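Local coordinates for N-isopropylammelide isopropylaminohydrolase (Burkholderia multivorans ATCC 17616, PDB 6NBO), which is a zinc-containing member of the amidohydrolase family, built on a TIM-barrel core with its metal site at the ends of the barrel strands, at residues 63-68 and 216-221; 68-73 and 159-164. All blocks are in the same frame, centred on the assembly; numbering follows the deposited sequence.

Contact 1 of 2, residues 63-68 and 216-221. With ZN (zinc ion), chain B.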
loop_
_atom_site.group_PDB
_atom_site.type_symbol
_atom_site.label_atom_id
_atom_site.label_comp_id
_atom_site.label_asym_id
_atom_site.label_seq_id
_atom_site.Cartn_x
_atom_site.Cartn_y
_atom_site.Cartn_z
ATOM N N GLU A 63 -4.039 0.690 0.300
ATOM C CA GLU A 63 -2.837 1.380 0.755
ATOM C C GLU A 63 -1.647 0.460 0.505
ATOM O O GLU A 63 -1.477 -0.546 1.196
ATOM C CB GLU A 63 -2.974 1.763 2.231
ATOM C CG GLU A 63 -1.662 2.163 2.922
ATOM C CD GLU A 63 -0.999 3.345 2.271
ATOM O OE1 GLU A 63 -0.404 3.158 1.190
ATOM O OE2 GLU A 63 -1.073 4.463 2.829
ATOM N N GLY A 64 -0.839 0.779 -0.511
ATOM C CA GLY A 64 0.256 -0.085 -0.904
ATOM C C GLY A 64 1.558 0.111 -0.150
ATOM O O GLY A 64 2.503 -0.659 -0.357
ATOM N N HIS A 65 1.654 1.132 0.711
ATOM C CA HIS A 65 2.895 1.392 1.444
ATOM C C HIS A 65 2.616 2.377 2.566
ATOM O O HIS A 65 2.509 3.582 2.329
ATOM C CB HIS A 65 3.994 1.950 0.532
ATOM C CG HIS A 65 5.336 2.141 1.195
ATOM N ND1 HIS A 65 6.480 1.510 0.755
ATOM C CD2 HIS A 65 5.724 2.942 2.220
ATOM C CE1 HIS A 65 7.512 1.901 1.487
ATOM N NE2 HIS A 65 7.077 2.760 2.391
ATOM N N THR A 66 2.505 1.886 3.791
ATOM C CA THR A 66 2.490 2.789 4.932
ATOM C C THR A 66 3.294 2.138 6.054
ATOM O O THR A 66 3.920 1.084 5.868
ATOM C CB THR A 66 1.051 3.141 5.335
ATOM O OG1 THR A 66 1.087 4.226 6.277
ATOM C CG2 THR A 66 0.329 1.933 5.969
ATOM N N HIS A 67 3.281 2.788 7.233
ATOM C CA HIS A 67 4.057 2.369 8.399
ATOM C C HIS A 67 3.096 2.486 9.587
ATOM O O HIS A 67 3.153 3.455 10.343
ATOM C CB HIS A 67 5.318 3.226 8.592
ATOM C CG HIS A 67 6.343 3.072 7.506
ATOM N ND1 HIS A 67 7.380 2.172 7.588
ATOM C CD2 HIS A 67 6.484 3.700 6.312
ATOM C CE1 HIS A 67 8.131 2.263 6.503
ATOM N NE2 HIS A 67 7.599 3.171 5.705
ATOM N N LEU A 68 2.212 1.486 9.738
ATOM C CA LEU A 68 1.159 1.568 10.749
ATOM C C LEU A 68 1.734 1.566 12.157
ATOM O O LEU A 68 1.100 2.084 13.087
ATOM C CB LEU A 68 0.165 0.406 10.618
ATOM C CG LEU A 68 -0.736 0.278 9.384
ATOM C CD1 LEU A 68 -1.561 -0.996 9.460
ATOM C CD2 LEU A 68 -1.622 1.496 9.214
ATOM N N ASP A 216 10.045 -6.406 -0.274
ATOM C CA ASP A 216 9.652 -5.048 -0.641
ATOM C C ASP A 216 10.721 -4.144 -0.048
ATOM O O ASP A 216 10.778 -3.970 1.174
ATOM C CB ASP A 216 8.251 -4.701 -0.111
ATOM C CG ASP A 216 7.766 -3.323 -0.542
ATOM O OD1 ASP A 216 8.591 -2.397 -0.677
ATOM O OD2 ASP A 216 6.541 -3.159 -0.741
ATOM N N LEU A 217 11.553 -3.563 -0.909
ATOM C CA LEU A 217 12.784 -2.899 -0.495
ATOM C C LEU A 217 12.653 -1.393 -0.679
ATOM O O LEU A 217 12.286 -0.935 -1.760
ATOM C CB LEU A 217 13.972 -3.441 -1.303
ATOM C CG LEU A 217 14.165 -4.955 -1.189
ATOM C CD1 LEU A 217 15.234 -5.434 -2.149
ATOM C CD2 LEU A 217 14.510 -5.349 0.252
ATOM N N HIS A 218 12.935 -0.630 0.386
ATOM C CA HIS A 218 13.044 0.823 0.289
ATOM C C HIS A 218 14.323 1.183 -0.461
ATOM O O HIS A 218 15.420 0.828 -0.024
ATOM C CB HIS A 218 13.095 1.463 1.684
ATOM C CG HIS A 218 11.776 1.552 2.391
ATOM N ND1 HIS A 218 11.079 0.441 2.810
ATOM C CD2 HIS A 218 11.055 2.627 2.803
ATOM C CE1 HIS A 218 9.972 0.823 3.430
ATOM N NE2 HIS A 218 9.937 2.146 3.440
ATOM N N LEU A 219 14.210 1.922 -1.561
ATOM C CA LEU A 219 15.393 2.357 -2.297
ATOM C C LEU A 219 15.322 3.873 -2.424
ATOM O O LEU A 219 14.682 4.391 -3.345
ATOM C CB LEU A 219 15.495 1.675 -3.668
ATOM C CG LEU A 219 16.849 1.936 -4.343
ATOM C CD1 LEU A 219 18.002 1.407 -3.476
ATOM C CD2 LEU A 219 16.917 1.341 -5.739
ATOM N N HIS A 220 15.969 4.575 -1.489
ATOM C CA HIS A 220 16.058 6.030 -1.540
ATOM C C HIS A 220 17.273 6.520 -2.306
ATOM O O HIS A 220 17.373 7.726 -2.559
ATOM C CB HIS A 220 16.161 6.644 -0.141
ATOM C CG HIS A 220 15.178 6.113 0.846
ATOM N ND1 HIS A 220 15.485 5.097 1.725
ATOM C CD2 HIS A 220 13.902 6.476 1.114
ATOM C CE1 HIS A 220 14.434 4.850 2.488
ATOM N NE2 HIS A 220 13.461 5.670 2.133
ATOM N N GLU A 221 18.209 5.632 -2.630
ATOM C CA GLU A 221 19.494 6.065 -3.159
ATOM C C GLU A 221 19.299 6.814 -4.466
ATOM O O GLU A 221 18.516 6.411 -5.329
ATOM C CB GLU A 221 20.413 4.865 -3.354
ATOM C CG GLU A 221 20.741 4.149 -2.050
ATOM C CD GLU A 221 21.544 2.887 -2.276
ATOM O OE1 GLU A 221 21.709 2.481 -3.449
ATOM O OE2 GLU A 221 22.037 2.318 -1.289
HETATM ZN ZN ZN B . 8.359 3.765 3.662
HETATM O O HOH W 1 5.299 -0.989 0.142
#
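The zinc site of the TIM barrel joins the HxH pair at the end of strand 56-66, His65 and His67, to His218 on strand 215-219. All three bind through NE2: His65 NE2 lies 2.1 Å from the zinc ion, His67 NE2 2.3 Å and His218 NE2 2.3 Å. Asp304, which also ligates a second zinc together with His250, completes the set. Sharing one metal forces the nitrogens together, so His65 NE2 and His218 NE2 sit 3.1 Å apart without being hydrogen-bonded. The rings of His65 and His218 lean obliquely, planes at 62°, neither stacked nor edge-to-face. Those of His67 and His218 arrive from opposite directions and meet rim to rim. With its CG anti to the backbone N (chi1 -175°), the His65 ring reaches across toward the facing strand, whereas that of His67, its CG beside its own backbone N, comes at the metal from another side. A second shell of polar groups surrounds the cluster. The main polar partner of His65 is Ser249, which also bonds to Asp216 OD1; a bridging water accepts a weak bond from His65 ND1 and donates to Asp216 OD2 at 2.7 Å and to Gly64 O at 2.9 Å. The same OD2 forms a salt bridge to Arg124. Just before the ligands in the chain, Glu63 OE1 accepts from His65 N at 2.9 Å in a nearly straight bond (169°), approached from above the carboxylate plane, while Glu63 OE2 is held by Asn303. This bond lies at the corner the chain turns at His65. Histidines from the first and fifth barrel strands and an aspartate after the eighth, gathered at the strands' C-terminal ends, are the hallmark of amidohydrolase metal centres.

Contact 2 of 2, residues 68-73 and 159-164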
loop_
_atom_site.group_PDB
_atom_site.type_symbol
_atom_site.label_atom_id
_atom_site.label_comp_id
_atom_site.label_asym_id
_atom_site.label_seq_id
_atom_site.Cartn_x
_atom_site.Cartn_y
_atom_site.Cartn_z
ATOM N N LEU A 68 2.212 1.486 9.738
ATOM C CA LEU A 68 1.159 1.568 10.749
ATOM C C LEU A 68 1.734 1.566 12.157
ATOM O O LEU A 68 1.100 2.084 13.087
ATOM C CB LEU A 68 0.165 0.406 10.618
ATOM C CG LEU A 68 -0.736 0.278 9.384
ATOM C CD1 LEU A 68 -1.561 -0.996 9.460
ATOM C CD2 LEU A 68 -1.622 1.496 9.214
ATOM N N ASP A 69 2.913 0.968 12.340
ATOM C CA ASP A 69 3.489 0.899 13.676
ATOM C C ASP A 69 3.961 2.266 14.161
ATOM O O ASP A 69 4.023 2.495 15.372
ATOM C CB ASP A 69 4.643 -0.117 13.712
ATOM C CG ASP A 69 5.785 0.221 12.738
ATOM O OD1 ASP A 69 5.509 0.695 11.608
ATOM O OD2 ASP A 69 6.959 -0.011 13.106
ATOM N N LYS A 70 4.294 3.180 13.245
ATOM C CA LYS A 70 4.929 4.447 13.605
ATOM C C LYS A 70 3.938 5.570 13.876
ATOM O O LYS A 70 4.327 6.591 14.461
ATOM C CB LYS A 70 5.852 4.944 12.482
ATOM C CG LYS A 70 7.070 4.105 12.102
ATOM C CD LYS A 70 7.745 4.791 10.902
ATOM C CE LYS A 70 8.831 3.948 10.239
ATOM N NZ LYS A 70 10.080 3.854 11.048
ATOM N N THR A 71 2.695 5.425 13.418
ATOM C CA THR A 71 1.758 6.540 13.357
ATOM C C THR A 71 1.376 7.025 14.745
ATOM O O THR A 71 1.308 6.249 15.704
ATOM C CB THR A 71 0.484 6.144 12.599
ATOM O OG1 THR A 71 -0.350 7.297 12.441
ATOM C CG2 THR A 71 -0.294 5.062 13.348
ATOM N N HIS A 72 1.136 8.335 14.844
ATOM C CA HIS A 72 0.536 8.938 16.028
ATOM C C HIS A 72 -0.949 9.225 15.827
ATOM O O HIS A 72 -1.524 10.049 16.552
ATOM C CB HIS A 72 1.282 10.214 16.416
ATOM C CG HIS A 72 2.678 9.967 16.895
ATOM N ND1 HIS A 72 3.295 10.765 17.836
ATOM C CD2 HIS A 72 3.578 9.007 16.569
ATOM C CE1 HIS A 72 4.515 10.312 18.064
ATOM N NE2 HIS A 72 4.714 9.247 17.307
ATOM N N TRP A 73 -1.568 8.578 14.846
ATOM C CA TRP A 73 -3.003 8.725 14.632
ATOM C C TRP A 73 -3.752 8.459 15.931
ATOM O O TRP A 73 -3.467 7.488 16.634
ATOM C CB TRP A 73 -3.475 7.765 13.542
ATOM C CG TRP A 73 -4.818 8.157 12.993
ATOM C CD1 TRP A 73 -6.046 7.695 13.388
ATOM C CD2 TRP A 73 -5.064 9.127 11.966
ATOM N NE1 TRP A 73 -7.040 8.317 12.658
ATOM C CE2 TRP A 73 -6.463 9.197 11.780
ATOM C CE3 TRP A 73 -4.234 9.941 11.184
ATOM C CZ2 TRP A 73 -7.050 10.050 10.845
ATOM C CZ3 TRP A 73 -4.822 10.791 10.255
ATOM C CH2 TRP A 73 -6.212 10.835 10.093
ATOM N N PHE A 159 10.634 -4.741 8.395
ATOM C CA PHE A 159 11.481 -3.661 7.878
ATOM C C PHE A 159 12.625 -3.330 8.839
ATOM O O PHE A 159 12.388 -2.713 9.891
ATOM C CB PHE A 159 10.617 -2.419 7.624
ATOM C CG PHE A 159 11.373 -1.221 7.098
ATOM C CD1 PHE A 159 12.216 -1.336 5.996
ATOM C CD2 PHE A 159 11.209 0.030 7.685
ATOM C CE1 PHE A 159 12.907 -0.234 5.503
ATOM C CE2 PHE A 159 11.893 1.139 7.201
ATOM C CZ PHE A 159 12.753 1.001 6.105
ATOM N N PRO A 160 13.875 -3.694 8.525
ATOM C CA PRO A 160 15.025 -3.333 9.391
ATOM C C PRO A 160 15.414 -1.877 9.150
ATOM O O PRO A 160 16.376 -1.549 8.445
ATOM C CB PRO A 160 16.099 -4.326 8.946
ATOM C CG PRO A 160 15.815 -4.495 7.439
ATOM C CD PRO A 160 14.293 -4.423 7.307
ATOM N N GLN A 161 14.643 -0.988 9.799
ATOM C CA GLN A 161 14.699 0.440 9.494
ATOM C C GLN A 161 16.103 1.011 9.650
ATOM O O GLN A 161 16.495 1.898 8.886
ATOM C CB GLN A 161 13.701 1.195 10.382
ATOM C CG GLN A 161 13.907 2.710 10.486
ATOM C CD GLN A 161 13.399 3.473 9.273
ATOM O OE1 GLN A 161 12.267 3.959 9.261
ATOM N NE2 GLN A 161 14.239 3.589 8.251
ATOM N N SER A 162 16.879 0.513 10.608
ATOM C CA SER A 162 18.218 1.029 10.843
ATOM C C SER A 162 19.311 0.156 10.241
ATOM O O SER A 162 20.484 0.351 10.569
ATOM C CB SER A 162 18.456 1.201 12.343
ATOM O OG SER A 162 18.321 -0.042 13.000
ATOM N N GLY A 163 18.958 -0.794 9.380
ATOM C CA GLY A 163 19.928 -1.598 8.661
ATOM C C GLY A 163 20.067 -3.000 9.242
ATOM O O GLY A 163 19.629 -3.301 10.351
ATOM N N VAL A 164 20.710 -3.872 8.463
ATOM C CA VAL A 164 20.913 -5.276 8.823
ATOM C C VAL A 164 22.378 -5.579 9.135
ATOM O O VAL A 164 22.697 -6.139 10.188
ATOM C CB VAL A 164 20.400 -6.208 7.703
ATOM C CG1 VAL A 164 20.554 -7.680 8.123
ATOM C CG2 VAL A 164 18.976 -5.878 7.354
#
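Beside the zinc centre, the loop that follows strand 56-66 meets the one that follows strand 153-159 through a single polar pair, Lys70 and Gln161. In the conformer described, one of two deposited for Gln161, Lys70 NZ donates to Gln161 OE1 at 2.8 Å. The ammonium lies in the carbonyl plane on a lone pair of OE1, with a C=O...N angle of 134°. The lysine runs nearly straight to CE and kinks only at its last torsion (chi4 -73°), which turns NZ onto the amide; the two side chains meet at about a right angle. Gln161 is set out by a tight backbone: Pro160 centres an inverse gamma turn and begins a type I turn closed by Gly163 N bonding to Pro160 O at 2.8 Å. Gln161 CA rests 3.7 Å above the plane of the Phe159 ring, offset toward the rim. On the other loop an ST turn, with Trp73 N donating to Thr71 OG1 at 3.0 Å, shapes the chain just beyond Lys70. Glu93 and Asp128 both make salt bridges to Lys70 NZ, so the amide adds a neutral acceptor to an ammonium already held by two carboxylates. The charge is thus probably balanced mainly by Glu93 and Asp128, while the glutamine oxygen contributes a polar, uncharged link between the loops.

How the contacts relate
Contacts 1 and 2 lie side by side at the mouth of the barrel, their centres 10 Å apart. The segments follow in the order 63-68, 68-73, 159-164, 216-221, so the pair in contact 2 falls within the span bridged by contact 1, and Leu68 belongs to both. They draw on the first, third and fifth barrel strands, 56-66, 153-159 and 215-219, and the loops leaving them. Phe159 connects the two directly: its ring stacks on that of His218, with Phe159 CE1 3.3 Å from His218 ND1. The chain thus passes straight from zinc ligands into the neighbouring loop network, so the ligands and these loops are in direct contact on this side of the metal site.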